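Local coordinates for protein TetR family transcriptional regulator (Clostridium perfringens, PDB 6AZH) that probably binds DNA as a two-subunit transcriptional regulator of the TetR family, and may control genes of fatty acid metabolism, at residues A[85-90]-A[184-189]; A[53-58]-A[112-117]; A[9-14]-A[30-35]. All blocks are in the same frame, centred on the assembly; numbering follows the deposited sequence.

The three contacts are spread through the subunit from the DNA-binding end (contact 3) to the dimer end (contact 1); along the chain the segments of contacts 1 and 2 alternate. Contact 3 joins two helices of the N-terminal helix-turn-helix domain. Contact 2 lies next to it, with centres about 17 Å apart, and ties helix 50-74 to the start of helix 113-138 of the C-terminal part. They touch directly: CG2 of Ile53 packs 3.8 Å from CG2 of Ile11. Contact 1 lies beyond the chain's centre, its own centre about 29 Å from that of contact 2 and about 36 Å from that of contact 3, where helix 174-187 meets both helix 79-96 and the second subunit.

Contact 1. Residues A[85-90]-A[184-189]; sequences KLFKMQ and NILDGI
Phe87 reaches from helix 79-96 to the C-terminal turn of helix 174-187 and brings the outer end of its ring against Ile185 and Leu186. Ile185 comes from the opposite direction: its CD1 stands 4.0 Å above the plane over one face of the Phe87 ring, offset toward the rim, while the other branch, CG2, approaches Phe87 CZ at 3.9 Å. Leu186 takes the ring's edge, its CG lying near the ring plane and 4.2 Å from Phe87 CE2. The branched chains thus fit the outer end of the ring at a face and at the edge. A long aromatic side chain suits this place because the backbones are well separated, the CA atoms of Phe87 and Ile185 being 9.7 Å apart. With CG opposite the carbonyl carbon (chi1 -56°), the ring is carried toward helix 174-187, and Ile185 is extended beyond CG1 (chi2 -178°), which carries CD1 out to the ring.

In the next shell, Leu154 of helix 147-165 packs against both Phe87 and Ile185, and Thr182, one turn back on helix 174-187, also touches the phenylalanine. Ile185 meets Ile189 of the second subunit too, so it packs both within its own subunit and across the dimer interface. The helix ends at Gly188, whose positive phi suits glycine. Around this end several polar groups look across the interface: Asp187 forms a salt bridge with Lys192 of the second subunit, and Asn184 OD1 and Gly188 O accept hydrogen bonds from Arg143 of that subunit.

Such pairing through the last helices is characteristic of TetR-family dimers. No hydrogen bond crosses between 85-90 and 184-189. The contact therefore rests on shape and exclusion of water, whereas several of the directional bonds at the helix end are made with the partner subunit.

Contact 2. Residues A[53-58]-A[112-117]; sequences IFNFVI and ETRQDE
Phe54 and Asn55 of helix 50-74 meet Arg114 at the start of helix 113-138, joining the long connecting helix of the TetR fold to its C-terminal domain. The two short helical segments run almost parallel, 6° between their directions, with axes 11.3 Å apart, a wide spacing bridged by large side chains and water.

Phe54 comes first. With CG anti to the backbone N (chi1 -177°), its ring is directed at the aliphatic part of Arg114, whose CD lies 3.7 Å from Phe54 CD1 in an oblique approach. Arginine suits this place because its methylenes pack on the aromatic ring while its charged end continues past: a bend at chi3 turns the guanidinium toward Gln107, which accepts from NE, and toward Glu51, which pairs with NH1 in a salt bridge. Tyr24 of helix 6-26 adds a cation-pi contact to Arg114 and an edge-to-face contact to Phe54, bringing the DNA-binding domain into the same cluster.

Asn55 follows, at the partly exposed side, where an amide can serve one water as acceptor and another as donor. Its OD1 accepts from a water, 2.7 Å away, that also donates to the backbone O of Arg114. The second water accepts from Asn55 ND2 at 3.0 Å and donates to Glu117 OE1 at 2.6 Å.

Contact 3. Residues A[9-14]-A[30-35]; sequences KAIFEA and DEIASK
Ile32 and Lys35 of helix 29-36 lie against Ile11 and Ala14 of helix 6-26, the two short segments crossing at 117° with axes 8.7 Å apart. This is packing within the helix-turn-helix domain of a TetR-family regulator.

Along 30-35, Glu31 takes part indirectly, through a salt bridge from Lys35 NZ to its OE2 (2.9 Å), met from above the carboxylate plane. Ile32 is buried. Its CG2 branch, pointing opposite the backbone N, comes 4.1 Å from the CG2 of Ile11, and the two isoleucines cross at about a right angle. The carbonyl O of Ile32 also lies near the methyl of Ala14. Lys35 then brings its backbone and CB to that same methyl: Ala14 CB is 3.8 Å from Lys35 C. The small alanine suits a place where the CA atoms of Ala14 and Lys35 stand 5.7 Å apart, while the lysine chain bends away to reach Glu31.

Ile32 also packs on Ala15, Val18 and Phe19 further along helix 6-26. Beyond the pair, Leu43 of helix 40-46, by family precedent the recognition helix, rests on Ile11 and Ala33, and Val57 of helix 50-74 packs on Phe12.

Contact 1. Residues A[85-90]-A[184-189]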
loop_
_atom_site.group_PDB
_atom_site.type_symbol
_atom_site.label_atom_id
_atom_site.label_comp_id
_atom_site.label_asym_id
_atom_site.label_seq_id
_atom_site.Cartn_x
_atom_site.Cartn_y
_atom_site.Cartn_z
ATOM N N LYS A 85 -2.316 17.217 -13.164
ATOM C CA LYS A 85 -1.058 17.680 -12.580
ATOM C C LYS A 85 -0.771 16.982 -11.253
ATOM O O LYS A 85 0.398 16.791 -10.900
ATOM C CB LYS A 85 -1.077 19.202 -12.405
ATOM C CG LYS A 85 -0.921 19.961 -13.746
ATOM C CD LYS A 85 -1.144 21.476 -13.648
ATOM C CE LYS A 85 -0.681 22.160 -14.943
ATOM N NZ LYS A 85 -0.934 23.629 -14.937
ATOM N N LEU A 86 -1.817 16.587 -10.522
ATOM C CA LEU A 86 -1.635 15.841 -9.279
ATOM C C LEU A 86 -0.961 14.495 -9.534
ATOM O O LEU A 86 -0.006 14.123 -8.836
ATOM C CB LEU A 86 -2.995 15.653 -8.595
ATOM C CG LEU A 86 -3.011 14.617 -7.458
ATOM C CD1 LEU A 86 -2.286 15.186 -6.278
ATOM C CD2 LEU A 86 -4.453 14.259 -7.073
ATOM N N PHE A 87 -1.434 13.755 -10.548
ATOM C CA PHE A 87 -0.864 12.441 -10.823
ATOM C C PHE A 87 0.603 12.560 -11.197
ATOM O O PHE A 87 1.442 11.789 -10.717
ATOM C CB PHE A 87 -1.641 11.739 -11.942
ATOM C CG PHE A 87 -3.097 11.597 -11.670
ATOM C CD1 PHE A 87 -3.570 11.457 -10.377
ATOM C CD2 PHE A 87 -4.010 11.630 -12.717
ATOM C CE1 PHE A 87 -4.927 11.344 -10.130
ATOM C CE2 PHE A 87 -5.371 11.507 -12.476
ATOM C CZ PHE A 87 -5.826 11.360 -11.184
ATOM N N LYS A 88 0.935 13.554 -12.023
ATOM C CA LYS A 88 2.315 13.757 -12.433
ATOM C C LYS A 88 3.190 14.117 -11.238
ATOM O O LYS A 88 4.254 13.523 -11.037
ATOM C CB LYS A 88 2.383 14.850 -13.497
ATOM C CG LYS A 88 3.784 15.265 -13.864
ATOM C CD LYS A 88 3.733 16.435 -14.848
ATOM C CE LYS A 88 4.984 16.498 -15.699
ATOM N NZ LYS A 88 6.211 16.633 -14.874
HETATM N N MSE A 89 2.743 15.077 -10.427
HETATM C CA MSE A 89 3.487 15.508 -9.242
HETATM C C MSE A 89 3.741 14.331 -8.278
HETATM O O MSE A 89 4.865 14.166 -7.789
HETATM C CB MSE A 89 2.730 16.638 -8.527
HETATM C CG MSE A 89 3.384 17.177 -7.240
HETATM SE SE MSE A 89 3.008 16.063 -5.645
HETATM C CE MSE A 89 1.226 16.740 -5.205
ATOM N N GLN A 90 2.708 13.518 -8.020
ATOM C CA GLN A 90 2.830 12.470 -6.998
ATOM C C GLN A 90 3.793 11.379 -7.430
ATOM O O GLN A 90 4.596 10.896 -6.622
ATOM C CB GLN A 90 1.466 11.843 -6.689
ATOM C CG GLN A 90 0.516 12.725 -5.927
ATOM C CD GLN A 90 -0.688 11.968 -5.378
ATOM O OE1 GLN A 90 -1.222 12.327 -4.333
ATOM N NE2 GLN A 90 -1.112 10.918 -6.075
ATOM N N ASN A 184 -5.911 5.349 -17.106
ATOM C CA ASN A 184 -6.678 4.335 -16.390
ATOM C C ASN A 184 -7.654 4.970 -15.408
ATOM O O ASN A 184 -8.822 4.576 -15.336
ATOM C CB ASN A 184 -5.740 3.383 -15.651
ATOM C CG ASN A 184 -4.925 2.510 -16.587
ATOM O OD1 ASN A 184 -5.158 2.478 -17.800
ATOM N ND2 ASN A 184 -3.953 1.795 -16.022
ATOM N N ILE A 185 -7.201 5.979 -14.660
ATOM C CA ILE A 185 -8.046 6.590 -13.636
ATOM C C ILE A 185 -9.138 7.447 -14.268
ATOM O O ILE A 185 -10.308 7.384 -13.869
ATOM C CB ILE A 185 -7.193 7.421 -12.660
ATOM C CG1 ILE A 185 -6.327 6.526 -11.783
ATOM C CG2 ILE A 185 -8.099 8.283 -11.793
ATOM C CD1 ILE A 185 -5.503 7.298 -10.767
ATOM N N LEU A 186 -8.772 8.292 -15.238
ATOM C CA LEU A 186 -9.764 9.220 -15.781
ATOM C C LEU A 186 -10.732 8.523 -16.740
ATOM O O LEU A 186 -11.952 8.713 -16.652
ATOM C CB LEU A 186 -9.054 10.399 -16.474
ATOM C CG LEU A 186 -8.225 11.294 -15.537
ATOM C CD1 LEU A 186 -7.600 12.476 -16.296
ATOM C CD2 LEU A 186 -9.088 11.796 -14.413
ATOM N N ASP A 187 -10.209 7.709 -17.660
ATOM C CA ASP A 187 -11.029 7.097 -18.711
ATOM C C ASP A 187 -11.508 5.689 -18.372
ATOM O O ASP A 187 -12.364 5.157 -19.081
ATOM C CB ASP A 187 -10.246 7.038 -20.028
ATOM C CG ASP A 187 -9.885 8.418 -20.556
ATOM O OD1 ASP A 187 -10.790 9.261 -20.645
ATOM O OD2 ASP A 187 -8.694 8.660 -20.853
ATOM N N GLY A 188 -10.983 5.070 -17.328
ATOM C CA GLY A 188 -11.319 3.683 -17.071
ATOM C C GLY A 188 -10.582 2.780 -18.034
ATOM O O GLY A 188 -9.762 3.218 -18.836
ATOM N N ILE A 189 -10.877 1.481 -17.944
ATOM C CA ILE A 189 -10.227 0.502 -18.808
ATOM C C ILE A 189 -11.149 -0.067 -19.874
ATOM O O ILE A 189 -10.654 -0.711 -20.811
ATOM C CB ILE A 189 -9.602 -0.648 -17.988
ATOM C CG1 ILE A 189 -10.675 -1.372 -17.180
ATOM C CG2 ILE A 189 -8.485 -0.087 -17.101
ATOM C CD1 ILE A 189 -10.127 -2.602 -16.434
#

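Contact 2. Residues A[53-58]-A[112-117]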
loop_
_atom_site.group_PDB
_atom_site.type_symbol
_atom_site.label_atom_id
_atom_site.label_comp_id
_atom_site.label_asym_id
_atom_site.label_seq_id
_atom_site.Cartn_x
_atom_site.Cartn_y
_atom_site.Cartn_z
ATOM N N ILE A 53 12.989 10.219 16.440
ATOM C CA ILE A 53 13.610 10.358 15.126
ATOM C C ILE A 53 12.587 10.061 14.040
ATOM O O ILE A 53 12.439 10.819 13.073
ATOM C CB ILE A 53 14.838 9.449 14.979
ATOM C CG1 ILE A 53 15.947 9.850 15.972
ATOM C CG2 ILE A 53 15.370 9.540 13.542
ATOM C CD1 ILE A 53 17.076 8.830 16.061
ATOM N N PHE A 54 11.862 8.951 14.199
ATOM C CA PHE A 54 10.840 8.571 13.225
ATOM C C PHE A 54 9.844 9.696 12.976
ATOM O O PHE A 54 9.558 10.037 11.822
ATOM C CB PHE A 54 10.107 7.320 13.712
ATOM C CG PHE A 54 9.078 6.818 12.736
ATOM C CD1 PHE A 54 7.763 7.256 12.801
ATOM C CD2 PHE A 54 9.442 5.925 11.737
ATOM C CE1 PHE A 54 6.831 6.802 11.887
ATOM C CE2 PHE A 54 8.498 5.471 10.815
ATOM C CZ PHE A 54 7.202 5.911 10.901
ATOM N N ASN A 55 9.278 10.270 14.050
ATOM C CA ASN A 55 8.229 11.274 13.885
ATOM C C ASN A 55 8.767 12.534 13.221
ATOM O O ASN A 55 8.090 13.142 12.377
ATOM C CB ASN A 55 7.606 11.597 15.242
ATOM C CG ASN A 55 6.746 10.471 15.764
ATOM O OD1 ASN A 55 6.296 9.608 15.001
ATOM N ND2 ASN A 55 6.508 10.468 17.073
ATOM N N PHE A 56 9.980 12.940 13.601
ATOM C CA PHE A 56 10.642 14.068 12.955
ATOM C C PHE A 56 10.814 13.821 11.458
ATOM O O PHE A 56 10.500 14.693 10.632
ATOM C CB PHE A 56 11.992 14.301 13.650
ATOM C CG PHE A 56 12.976 15.062 12.828
ATOM C CD1 PHE A 56 12.957 16.443 12.811
ATOM C CD2 PHE A 56 13.947 14.394 12.101
ATOM C CE1 PHE A 56 13.867 17.147 12.052
ATOM C CE2 PHE A 56 14.860 15.098 11.343
ATOM C CZ PHE A 56 14.815 16.468 11.322
ATOM N N VAL A 57 11.268 12.614 11.084
ATOM C CA VAL A 57 11.455 12.281 9.671
ATOM C C VAL A 57 10.117 12.338 8.926
ATOM O O VAL A 57 10.020 12.915 7.831
ATOM C CB VAL A 57 12.124 10.899 9.513
ATOM C CG1 VAL A 57 12.168 10.491 8.046
ATOM C CG2 VAL A 57 13.557 10.889 10.117
ATOM N N ILE A 58 9.065 11.747 9.508
ATOM C CA ILE A 58 7.746 11.789 8.863
ATOM C C ILE A 58 7.309 13.231 8.658
ATOM O O ILE A 58 6.856 13.615 7.573
ATOM C CB ILE A 58 6.695 11.026 9.694
ATOM C CG1 ILE A 58 6.974 9.518 9.726
ATOM C CG2 ILE A 58 5.264 11.363 9.193
ATOM C CD1 ILE A 58 6.960 8.831 8.372
ATOM N N GLU A 112 0.017 1.119 16.994
ATOM C CA GLU A 112 0.776 1.992 17.880
ATOM C C GLU A 112 0.312 3.429 17.695
ATOM O O GLU A 112 -0.119 3.827 16.611
ATOM C CB GLU A 112 2.278 1.897 17.599
ATOM C CG GLU A 112 2.880 0.517 17.797
ATOM C CD GLU A 112 2.834 0.080 19.236
ATOM O OE1 GLU A 112 2.342 -1.039 19.496
ATOM O OE2 GLU A 112 3.280 0.859 20.107
ATOM N N THR A 113 0.391 4.208 18.777
ATOM C CA THR A 113 0.058 5.632 18.696
ATOM C C THR A 113 0.850 6.318 17.585
ATOM O O THR A 113 0.325 7.174 16.862
ATOM C CB THR A 113 0.334 6.304 20.049
ATOM O OG1 THR A 113 -0.470 5.684 21.060
ATOM C CG2 THR A 113 0.001 7.789 19.998
ATOM N N ARG A 114 2.113 5.927 17.424
ATOM C CA ARG A 114 2.951 6.428 16.341
ATOM C C ARG A 114 2.278 6.240 14.985
ATOM O O ARG A 114 2.397 7.090 14.097
ATOM C CB ARG A 114 4.297 5.703 16.389
ATOM C CG ARG A 114 5.265 5.961 15.265
ATOM C CD ARG A 114 6.469 4.996 15.412
ATOM N NE ARG A 114 6.119 3.604 15.127
ATOM C CZ ARG A 114 5.981 2.645 16.048
ATOM N NH1 ARG A 114 6.150 2.909 17.343
ATOM N NH2 ARG A 114 5.669 1.415 15.676
ATOM N N GLN A 115 1.561 5.134 14.812
ATOM C CA GLN A 115 0.982 4.839 13.511
ATOM C C GLN A 115 -0.371 5.510 13.321
ATOM O O GLN A 115 -0.700 5.900 12.197
ATOM C CB GLN A 115 0.879 3.328 13.328
ATOM C CG GLN A 115 2.197 2.606 13.636
ATOM C CD GLN A 115 2.061 1.099 13.625
ATOM O OE1 GLN A 115 1.701 0.486 14.631
ATOM N NE2 GLN A 115 2.335 0.493 12.477
ATOM N N ASP A 116 -1.158 5.660 14.391
ATOM C CA ASP A 116 -2.328 6.535 14.322
ATOM C C ASP A 116 -1.921 7.933 13.880
ATOM O O ASP A 116 -2.561 8.539 13.011
ATOM C CB ASP A 116 -3.023 6.609 15.681
ATOM C CG ASP A 116 -3.796 5.353 16.025
ATOM O OD1 ASP A 116 -4.383 4.736 15.114
ATOM O OD2 ASP A 116 -3.828 4.994 17.224
ATOM N N GLU A 117 -0.850 8.463 14.486
ATOM C CA GLU A 117 -0.384 9.807 14.171
ATOM C C GLU A 117 0.097 9.903 12.730
ATOM O O GLU A 117 -0.194 10.888 12.039
ATOM C CB GLU A 117 0.725 10.212 15.145
ATOM C CG GLU A 117 0.193 10.540 16.536
ATOM C CD GLU A 117 1.245 10.415 17.640
ATOM O OE1 GLU A 117 2.442 10.186 17.335
ATOM O OE2 GLU A 117 0.866 10.555 18.822
HETATM O O HOH W 1 4.297 9.056 13.205
HETATM O O HOH W 2 4.375 8.945 18.507
#

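Contact 3. Residues A[9-14]-A[30-35]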
loop_
_atom_site.group_PDB
_atom_site.type_symbol
_atom_site.label_atom_id
_atom_site.label_comp_id
_atom_site.label_asym_id
_atom_site.label_seq_id
_atom_site.Cartn_x
_atom_site.Cartn_y
_atom_site.Cartn_z
ATOM N N LYS A 9 19.999 17.020 9.293
ATOM C CA LYS A 9 19.941 16.531 7.915
ATOM C C LYS A 9 20.589 15.159 7.779
ATOM O O LYS A 9 20.068 14.287 7.074
ATOM C CB LYS A 9 20.606 17.515 6.947
ATOM C CG LYS A 9 20.627 17.008 5.487
ATOM C CD LYS A 9 20.750 18.164 4.492
ATOM C CE LYS A 9 20.379 17.738 3.070
ATOM N NZ LYS A 9 21.397 16.827 2.480
ATOM N N ALA A 10 21.732 14.944 8.444
ATOM C CA ALA A 10 22.404 13.656 8.349
ATOM C C ALA A 10 21.558 12.554 8.973
ATOM O O ALA A 10 21.434 11.464 8.405
ATOM C CB ALA A 10 23.784 13.724 9.031
ATOM N N ILE A 11 20.979 12.827 10.145
ATOM C CA ILE A 11 20.095 11.871 10.809
ATOM C C ILE A 11 18.873 11.620 9.947
ATOM O O ILE A 11 18.457 10.473 9.745
ATOM C CB ILE A 11 19.699 12.398 12.202
ATOM C CG1 ILE A 11 20.909 12.337 13.150
ATOM C CG2 ILE A 11 18.516 11.611 12.799
ATOM C CD1 ILE A 11 20.750 13.172 14.377
ATOM N N PHE A 12 18.287 12.691 9.419
ATOM C CA PHE A 12 17.121 12.565 8.543
ATOM C C PHE A 12 17.399 11.616 7.385
ATOM O O PHE A 12 16.665 10.638 7.174
ATOM C CB PHE A 12 16.726 13.950 8.028
ATOM C CG PHE A 12 15.587 13.941 7.026
ATOM C CD1 PHE A 12 14.275 13.843 7.453
ATOM C CD2 PHE A 12 15.839 14.056 5.667
ATOM C CE1 PHE A 12 13.224 13.846 6.541
ATOM C CE2 PHE A 12 14.789 14.057 4.735
ATOM C CZ PHE A 12 13.480 13.961 5.178
ATOM N N GLU A 13 18.463 11.881 6.623
ATOM C CA GLU A 13 18.738 11.057 5.453
ATOM C C GLU A 13 19.124 9.635 5.842
ATOM O O GLU A 13 18.685 8.674 5.199
ATOM C CB GLU A 13 19.822 11.705 4.596
ATOM C CG GLU A 13 19.254 12.791 3.689
ATOM C CD GLU A 13 20.303 13.533 2.889
ATOM O OE1 GLU A 13 21.453 13.045 2.795
ATOM O OE2 GLU A 13 19.975 14.614 2.353
ATOM N N ALA A 14 19.941 9.467 6.884
ATOM C CA ALA A 14 20.293 8.115 7.296
ATOM C C ALA A 14 19.091 7.373 7.856
ATOM O O ALA A 14 18.930 6.169 7.609
ATOM C CB ALA A 14 21.431 8.141 8.332
ATOM N N ASP A 30 21.399 3.316 17.501
ATOM C CA ASP A 30 22.799 2.950 17.274
ATOM C C ASP A 30 23.137 2.936 15.788
ATOM O O ASP A 30 24.160 3.483 15.359
ATOM C CB ASP A 30 23.098 1.568 17.868
ATOM C CG ASP A 30 22.953 1.516 19.371
ATOM O OD1 ASP A 30 23.178 2.542 20.053
ATOM O OD2 ASP A 30 22.620 0.420 19.865
ATOM N N GLU A 31 22.282 2.300 14.984
ATOM C CA GLU A 31 22.546 2.191 13.558
ATOM C C GLU A 31 22.369 3.535 12.858
ATOM O O GLU A 31 23.153 3.880 11.967
ATOM C CB GLU A 31 21.633 1.121 12.943
ATOM C CG GLU A 31 21.745 0.960 11.426
ATOM C CD GLU A 31 23.053 0.325 10.958
ATOM O OE1 GLU A 31 23.928 0.010 11.800
ATOM O OE2 GLU A 31 23.199 0.128 9.731
ATOM N N ILE A 32 21.361 4.316 13.263
ATOM C CA ILE A 32 21.131 5.616 12.634
ATOM C C ILE A 32 22.305 6.558 12.896
ATOM O O ILE A 32 22.747 7.283 11.998
ATOM C CB ILE A 32 19.795 6.220 13.112
ATOM C CG1 ILE A 32 18.623 5.379 12.580
ATOM C CG2 ILE A 32 19.668 7.680 12.651
ATOM C CD1 ILE A 32 17.281 5.657 13.238
ATOM N N ALA A 33 22.838 6.556 14.120
ATOM C CA ALA A 33 23.993 7.404 14.421
ATOM C C ALA A 33 25.183 7.009 13.561
ATOM O O ALA A 33 25.866 7.865 12.986
ATOM C CB ALA A 33 24.363 7.304 15.909
ATOM N N SER A 34 25.441 5.704 13.469
ATOM C CA SER A 34 26.555 5.205 12.675
ATOM C C SER A 34 26.394 5.593 11.216
ATOM O O SER A 34 27.312 6.149 10.602
ATOM C CB SER A 34 26.649 3.687 12.829
ATOM O OG SER A 34 27.596 3.147 11.938
ATOM N N LYS A 35 25.207 5.341 10.654
ATOM C CA LYS A 35 24.991 5.630 9.242
ATOM C C LYS A 35 25.012 7.126 8.970
ATOM O O LYS A 35 25.433 7.555 7.886
ATOM C CB LYS A 35 23.669 5.016 8.773
ATOM C CG LYS A 35 23.711 3.498 8.584
ATOM C CD LYS A 35 24.466 3.115 7.313
ATOM C CE LYS A 35 24.363 1.615 7.027
ATOM N NZ LYS A 35 25.271 0.810 7.890
#